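Local coordinates for WbbM protein (Klebsiella pneumoniae, PDB 6U4B) that probably polymerises O-antigen chains as a bifunctional glycosyltransferase, with a magnesium ion bound in its family 8 transferase region, at residues Val428-Asp433 / Tyr471-Ile477; Glu524-His529 / Pro556-Ala562. One frame throughout, in Å; residues are numbered along the deposited sequence.

Overall arrangement
Both contacts lie in the glycosyl transferase family 8 region and follow each other in series, contact 1 closing before contact 2 opens. Strand 428-432 leaves through helix 434-441, and the chain returns 38 residues later at 471-477 to close contact 1, pairing strands 428-432 and 472-473 of the large mixed sheet just before a corner at Ala474-Ile476. It then runs through helix 505-513 and strand 518-521 to 524-529. After helix 543-554 it comes back at 556-562, closing contact 2 in a three-stranded sheet with strand 409-411. The contact centres are 12 Å apart, and the two meet where Gln473 reaches Asn526, next to the magnesium site at His560.

Contact 1 of 2, residues Val428-Asp433 / Tyr471-Ile477; sequences VAAVKD and YFQAGII
Residues Val428-Asp433 pair edge to edge with Tyr471-Ile477 in a short, irregular antiparallel beta contact, within the mixed sheet of a glycosyltransferase family 8 region, a family with the GT-A fold. Two backbone bonds define the pairing, flanking the non-hydrogen-bonded pair Lys432 and Phe472: Gln473 N donates to Val431 O at 2.7 Å with an N-H...O angle of 172°, and Asp433 N donates to Tyr471 O at 2.9 Å. Beyond Gln473 the chain turns a corner at Ala474-Ile476, and the ladder opens. Apolar groups fill in beside it. With chi1 at 67°, the Phe472 ring projects between its own backbone N and carbonyl carbon, which brings CD1 obliquely to within 3.5 Å of Ala430 CB; farther along, Val428 CG1 meets Ile477 CG2 at 3.6 Å. Asp433 is the N-cap of helix 434-441, its OD1 accepting from Met436 N. The Asp433 carboxylate, swung away from its own N by a chi1 of -168°, brings OD2 to the edge of the Tyr471 ring, whose hydroxyl bonds Asp508, and against Gln473 CG. Where direct bonding lapses, one water bridges the segments: it accepts from Val431 N at 2.9 Å and donates to Gln473 O at 2.6 Å and Ile476 O at 2.8 Å.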
loop_
_atom_site.group_PDB
_atom_site.type_symbol
_atom_site.label_atom_id
_atom_site.label_comp_id
_atom_site.label_asym_id
_atom_site.label_seq_id
_atom_site.Cartn_x
_atom_site.Cartn_y
_atom_site.Cartn_z
ATOM N N VAL A 428 -14.873 18.010 31.811
ATOM C CA VAL A 428 -14.341 17.701 30.490
ATOM C C VAL A 428 -12.985 18.365 30.302
ATOM O O VAL A 428 -12.600 19.282 31.033
ATOM C CB VAL A 428 -15.282 18.152 29.345
ATOM C CG1 VAL A 428 -16.558 17.326 29.322
ATOM C CG2 VAL A 428 -15.592 19.641 29.471
ATOM N N ALA A 429 -12.262 17.874 29.298
ATOM C CA ALA A 429 -11.101 18.549 28.741
ATOM C C ALA A 429 -11.364 18.771 27.261
ATOM O O ALA A 429 -11.832 17.858 26.572
ATOM C CB ALA A 429 -9.820 17.738 28.950
ATOM N N ALA A 430 -11.083 19.980 26.779
ATOM C CA ALA A 430 -11.413 20.336 25.406
ATOM C C ALA A 430 -10.529 21.494 24.968
ATOM O O ALA A 430 -9.821 22.103 25.773
ATOM C CB ALA A 430 -12.898 20.691 25.261
ATOM N N VAL A 431 -10.589 21.797 23.674
ATOM C CA VAL A 431 -9.791 22.858 23.073
ATOM C C VAL A 431 -10.639 24.117 22.980
ATOM O O VAL A 431 -11.801 24.064 22.555
ATOM C CB VAL A 431 -9.265 22.445 21.688
ATOM C CG1 VAL A 431 -8.405 23.553 21.100
ATOM C CG2 VAL A 431 -8.481 21.145 21.792
ATOM N N LYS A 432 -10.059 25.247 23.385
ATOM C CA LYS A 432 -10.730 26.532 23.266
ATOM C C LYS A 432 -11.100 26.810 21.814
ATOM O O LYS A 432 -10.293 26.622 20.902
ATOM C CB LYS A 432 -9.825 27.638 23.810
ATOM C CG LYS A 432 -10.450 29.020 23.860
ATOM C CD LYS A 432 -9.363 30.078 23.995
ATOM C CE LYS A 432 -9.941 31.467 24.178
ATOM N NZ LYS A 432 -11.022 31.763 23.197
ATOM N N ASP A 433 -12.336 27.255 21.604
ATOM C CA ASP A 433 -12.882 27.467 20.263
ATOM C C ASP A 433 -12.454 28.850 19.779
ATOM O O ASP A 433 -13.018 29.868 20.190
ATOM C CB ASP A 433 -14.402 27.325 20.288
ATOM C CG ASP A 433 -15.016 27.256 18.897
ATOM O OD1 ASP A 433 -14.376 27.703 17.921
ATOM O OD2 ASP A 433 -16.156 26.756 18.786
ATOM N N TYR A 471 -15.245 29.541 25.952
ATOM C CA TYR A 471 -16.032 28.676 25.086
ATOM C C TYR A 471 -15.122 27.664 24.395
ATOM O O TYR A 471 -14.139 28.040 23.749
ATOM C CB TYR A 471 -16.773 29.522 24.055
ATOM C CG TYR A 471 -17.828 28.788 23.263
ATOM C CD1 TYR A 471 -17.496 28.067 22.121
ATOM C CD2 TYR A 471 -19.164 28.832 23.647
ATOM C CE1 TYR A 471 -18.462 27.407 21.389
ATOM C CE2 TYR A 471 -20.136 28.173 22.926
ATOM C CZ TYR A 471 -19.783 27.463 21.798
ATOM O OH TYR A 471 -20.754 26.807 21.078
ATOM N N PHE A 472 -15.444 26.380 24.531
ATOM C CA PHE A 472 -14.612 25.308 24.004
ATOM C C PHE A 472 -15.280 24.640 22.809
ATOM O O PHE A 472 -16.509 24.610 22.694
ATOM C CB PHE A 472 -14.310 24.255 25.081
ATOM C CG PHE A 472 -15.518 23.477 25.538
ATOM C CD1 PHE A 472 -15.942 22.350 24.846
ATOM C CD2 PHE A 472 -16.216 23.859 26.672
ATOM C CE1 PHE A 472 -17.047 21.634 25.265
ATOM C CE2 PHE A 472 -17.319 23.144 27.097
ATOM C CZ PHE A 472 -17.736 22.032 26.393
ATOM N N GLN A 473 -14.451 24.085 21.929
ATOM C CA GLN A 473 -14.921 23.398 20.736
ATOM C C GLN A 473 -15.198 21.931 21.051
ATOM O O GLN A 473 -14.440 21.288 21.784
ATOM C CB GLN A 473 -13.889 23.522 19.615
ATOM C CG GLN A 473 -14.490 23.722 18.237
ATOM C CD GLN A 473 -14.933 22.425 17.598
ATOM O OE1 GLN A 473 -14.225 21.419 17.659
ATOM N NE2 GLN A 473 -16.109 22.439 16.981
ATOM N N ALA A 474 -16.288 21.406 20.494
ATOM C CA ALA A 474 -16.772 20.071 20.826
ATOM C C ALA A 474 -16.245 18.984 19.894
ATOM O O ALA A 474 -16.697 17.838 19.987
ATOM C CB ALA A 474 -18.304 20.048 20.819
ATOM N N GLY A 475 -15.306 19.313 19.004
ATOM C CA GLY A 475 -14.788 18.330 18.067
ATOM C C GLY A 475 -13.897 17.280 18.697
ATOM O O GLY A 475 -13.661 16.235 18.084
ATOM N N ILE A 476 -13.384 17.542 19.897
ATOM C CA ILE A 476 -12.633 16.543 20.649
ATOM C C ILE A 476 -12.799 16.852 22.133
ATOM O O ILE A 476 -12.535 17.971 22.585
ATOM C CB ILE A 476 -11.153 16.493 20.207
ATOM C CG1 ILE A 476 -10.440 15.276 20.801
ATOM C CG2 ILE A 476 -10.403 17.784 20.533
ATOM C CD1 ILE A 476 -9.095 14.987 20.137
ATOM N N ILE A 477 -13.296 15.878 22.893
ATOM C CA ILE A 477 -13.646 16.083 24.294
ATOM C C ILE A 477 -13.216 14.864 25.095
ATOM O O ILE A 477 -13.570 13.733 24.747
ATOM C CB ILE A 477 -15.158 16.320 24.487
ATOM C CG1 ILE A 477 -15.668 17.451 23.593
ATOM C CG2 ILE A 477 -15.457 16.628 25.943
ATOM C CD1 ILE A 477 -17.175 17.604 23.609
HETATM O O HOH W 1 -11.984 20.460 21.507
HETATM O O HOH W 2 -13.460 30.502 22.640
#

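Contact 2 of 2, residues Glu524-His529 / Pro556-Ala562; sequences EWNVYH and PKMIHYA. With MG (magnesium ion), chain C.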
loop_
_atom_site.group_PDB
_atom_site.type_symbol
_atom_site.label_atom_id
_atom_site.label_comp_id
_atom_site.label_asym_id
_atom_site.label_seq_id
_atom_site.Cartn_x
_atom_site.Cartn_y
_atom_site.Cartn_z
ATOM N N GLU A 524 -3.056 22.343 19.435
ATOM C CA GLU A 524 -2.558 21.302 18.542
ATOM C C GLU A 524 -3.507 20.114 18.447
ATOM O O GLU A 524 -3.404 19.328 17.499
ATOM C CB GLU A 524 -1.180 20.815 19.005
ATOM C CG GLU A 524 -0.046 21.820 18.836
ATOM C CD GLU A 524 -0.100 22.959 19.840
ATOM O OE1 GLU A 524 0.184 24.111 19.449
ATOM O OE2 GLU A 524 -0.424 22.699 21.018
ATOM N N TRP A 525 -4.426 19.965 19.398
ATOM C CA TRP A 525 -5.336 18.829 19.431
ATOM C C TRP A 525 -6.641 19.078 18.684
ATOM O O TRP A 525 -7.498 18.189 18.655
ATOM C CB TRP A 525 -5.635 18.435 20.882
ATOM C CG TRP A 525 -4.648 17.451 21.421
ATOM C CD1 TRP A 525 -3.713 17.667 22.392
ATOM C CD2 TRP A 525 -4.482 16.092 20.999
ATOM N NE1 TRP A 525 -2.980 16.523 22.605
ATOM C CE2 TRP A 525 -3.433 15.542 21.762
ATOM C CE3 TRP A 525 -5.120 15.288 20.050
ATOM C CZ2 TRP A 525 -3.011 14.223 21.608
ATOM C CZ3 TRP A 525 -4.700 13.978 19.898
ATOM C CH2 TRP A 525 -3.655 13.459 20.672
ATOM N N ASN A 526 -6.811 20.252 18.077
ATOM C CA ASN A 526 -8.014 20.541 17.304
ATOM C C ASN A 526 -7.717 21.612 16.262
ATOM O O ASN A 526 -8.213 22.739 16.360
ATOM C CB ASN A 526 -9.153 20.985 18.225
ATOM C CG ASN A 526 -10.516 20.869 17.567
ATOM O OD1 ASN A 526 -10.637 20.902 16.343
ATOM N ND2 ASN A 526 -11.554 20.734 18.384
ATOM N N VAL A 527 -6.923 21.268 15.254
ATOM C CA VAL A 527 -6.451 22.232 14.268
ATOM C C VAL A 527 -7.418 22.230 13.088
ATOM O O VAL A 527 -7.542 21.232 12.375
ATOM C CB VAL A 527 -5.020 21.914 13.816
ATOM C CG1 VAL A 527 -4.545 22.923 12.776
ATOM C CG2 VAL A 527 -4.081 21.901 15.015
ATOM N N TYR A 528 -8.108 23.351 12.885
ATOM C CA TYR A 528 -8.921 23.510 11.689
ATOM C C TYR A 528 -8.039 23.453 10.449
ATOM O O TYR A 528 -6.958 24.049 10.407
ATOM C CB TYR A 528 -9.672 24.842 11.715
ATOM C CG TYR A 528 -10.713 24.976 12.803
ATOM C CD1 TYR A 528 -10.431 25.661 13.977
ATOM C CD2 TYR A 528 -11.985 24.440 12.645
ATOM C CE1 TYR A 528 -11.379 25.798 14.969
ATOM C CE2 TYR A 528 -12.942 24.572 13.633
ATOM C CZ TYR A 528 -12.633 25.252 14.792
ATOM O OH TYR A 528 -13.582 25.390 15.779
ATOM N N HIS A 529 -8.502 22.730 9.430
ATOM C CA HIS A 529 -7.769 22.697 8.172
ATOM C C HIS A 529 -7.947 23.973 7.361
ATOM O O HIS A 529 -7.198 24.186 6.402
ATOM C CB HIS A 529 -8.189 21.480 7.342
ATOM C CG HIS A 529 -9.534 21.614 6.698
ATOM N ND1 HIS A 529 -10.667 21.960 7.400
ATOM C CD2 HIS A 529 -9.927 21.437 5.414
ATOM C CE1 HIS A 529 -11.699 21.996 6.576
ATOM N NE2 HIS A 529 -11.278 21.681 5.365
ATOM N N PRO A 556 0.317 19.629 13.969
ATOM C CA PRO A 556 -0.973 19.270 14.569
ATOM C C PRO A 556 -0.933 17.883 15.183
ATOM O O PRO A 556 -0.211 16.993 14.728
ATOM C CB PRO A 556 -1.950 19.319 13.385
ATOM C CG PRO A 556 -1.213 20.028 12.285
ATOM C CD PRO A 556 0.231 19.712 12.503
ATOM N N LYS A 557 -1.721 17.710 16.244
ATOM C CA LYS A 557 -1.964 16.384 16.791
ATOM C C LYS A 557 -3.309 15.816 16.366
ATOM O O LYS A 557 -3.477 14.590 16.367
ATOM C CB LYS A 557 -1.856 16.412 18.319
ATOM C CG LYS A 557 -0.441 16.719 18.790
ATOM C CD LYS A 557 -0.259 16.512 20.281
ATOM C CE LYS A 557 1.208 16.650 20.663
ATOM N NZ LYS A 557 1.415 16.662 22.136
ATOM N N MET A 558 -4.254 16.677 15.990
ATOM C CA MET A 558 -5.489 16.251 15.345
ATOM C C MET A 558 -5.886 17.328 14.350
ATOM O O MET A 558 -5.863 18.516 14.680
ATOM C CB MET A 558 -6.612 16.008 16.364
ATOM C CG MET A 558 -7.955 15.628 15.741
ATOM S SD MET A 558 -8.983 17.034 15.247
ATOM C CE MET A 558 -9.949 17.304 16.735
ATOM N N ILE A 559 -6.252 16.906 13.146
ATOM C CA ILE A 559 -6.664 17.806 12.078
ATOM C C ILE A 559 -8.176 17.709 11.945
ATOM O O ILE A 559 -8.721 16.614 11.774
ATOM C CB ILE A 559 -5.965 17.457 10.756
ATOM C CG1 ILE A 559 -4.451 17.600 10.912
ATOM C CG2 ILE A 559 -6.492 18.327 9.628
ATOM C CD1 ILE A 559 -3.650 16.934 9.813
ATOM N N HIS A 560 -8.856 18.846 12.032
ATOM C CA HIS A 560 -10.312 18.898 12.002
ATOM C C HIS A 560 -10.746 19.470 10.658
ATOM O O HIS A 560 -10.535 20.657 10.383
ATOM C CB HIS A 560 -10.848 19.737 13.160
ATOM C CG HIS A 560 -12.305 19.531 13.429
ATOM N ND1 HIS A 560 -12.955 20.107 14.500
ATOM C CD2 HIS A 560 -13.240 18.807 12.767
ATOM C CE1 HIS A 560 -14.226 19.746 14.486
ATOM N NE2 HIS A 560 -14.424 18.959 13.445
ATOM N N TYR A 561 -11.367 18.632 9.827
ATOM C CA TYR A 561 -11.869 19.095 8.540
ATOM C C TYR A 561 -13.265 19.682 8.685
ATOM O O TYR A 561 -14.173 19.350 7.916
ATOM C CB TYR A 561 -11.863 17.962 7.520
ATOM C CG TYR A 561 -10.494 17.370 7.321
ATOM C CD1 TYR A 561 -10.105 16.233 8.013
ATOM C CD2 TYR A 561 -9.573 17.967 6.471
ATOM C CE1 TYR A 561 -8.847 15.694 7.848
ATOM C CE2 TYR A 561 -8.312 17.435 6.296
ATOM C CZ TYR A 561 -7.957 16.299 6.988
ATOM O OH TYR A 561 -6.705 15.762 6.823
ATOM N N ALA A 562 -13.440 20.565 9.663
ATOM C CA ALA A 562 -14.738 21.181 9.881
ATOM C C ALA A 562 -15.049 22.174 8.771
ATOM O O ALA A 562 -14.202 22.977 8.374
ATOM C CB ALA A 562 -14.779 21.877 11.239
HETATM MG MG MG C . -16.342 18.341 13.021
#
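Asn526 and His560 both carry CG anti to the backbone N (chi1 -162° and -164°), a shared torsion that lays amide and imidazole alongside each other, their planes 37° apart. His560 ND1 donates to a lone pair of Asn526 OD1 at 3.1 Å, which, with the magnesium bond from NE2 at 2.1 Å, helps set the ring's rotation. The other end of the amide, Asn526 ND2, is held by Gln473. The adjoining backbones, Val527-Tyr528 and Met558-His560, form a short parallel ladder, with Val527 N to Met558 O at 3.0 Å and His560 N to Val527 O at 2.7 Å. At one end Glu524 O accepts from both Lys557 N and Met558 N, and Lys557 CB sits 3.7 Å over the centre of the Trp525 six-membered ring. At the other, Tyr561 turns its ring edge to the face of His529 (centroids 5.2 Å apart), while His529 NE2 bonds Asn565 O. The ladder pairs the two parallel strands of a beta-alpha-beta unit, 527-528 and 558-560, whose crossover contains helix 543-554. With Asp406 and Asp408 completing the metal site, the arrangement fits the DxD-plus-histidine metal site of family 8 GT-A glycosyltransferases, here holding magnesium.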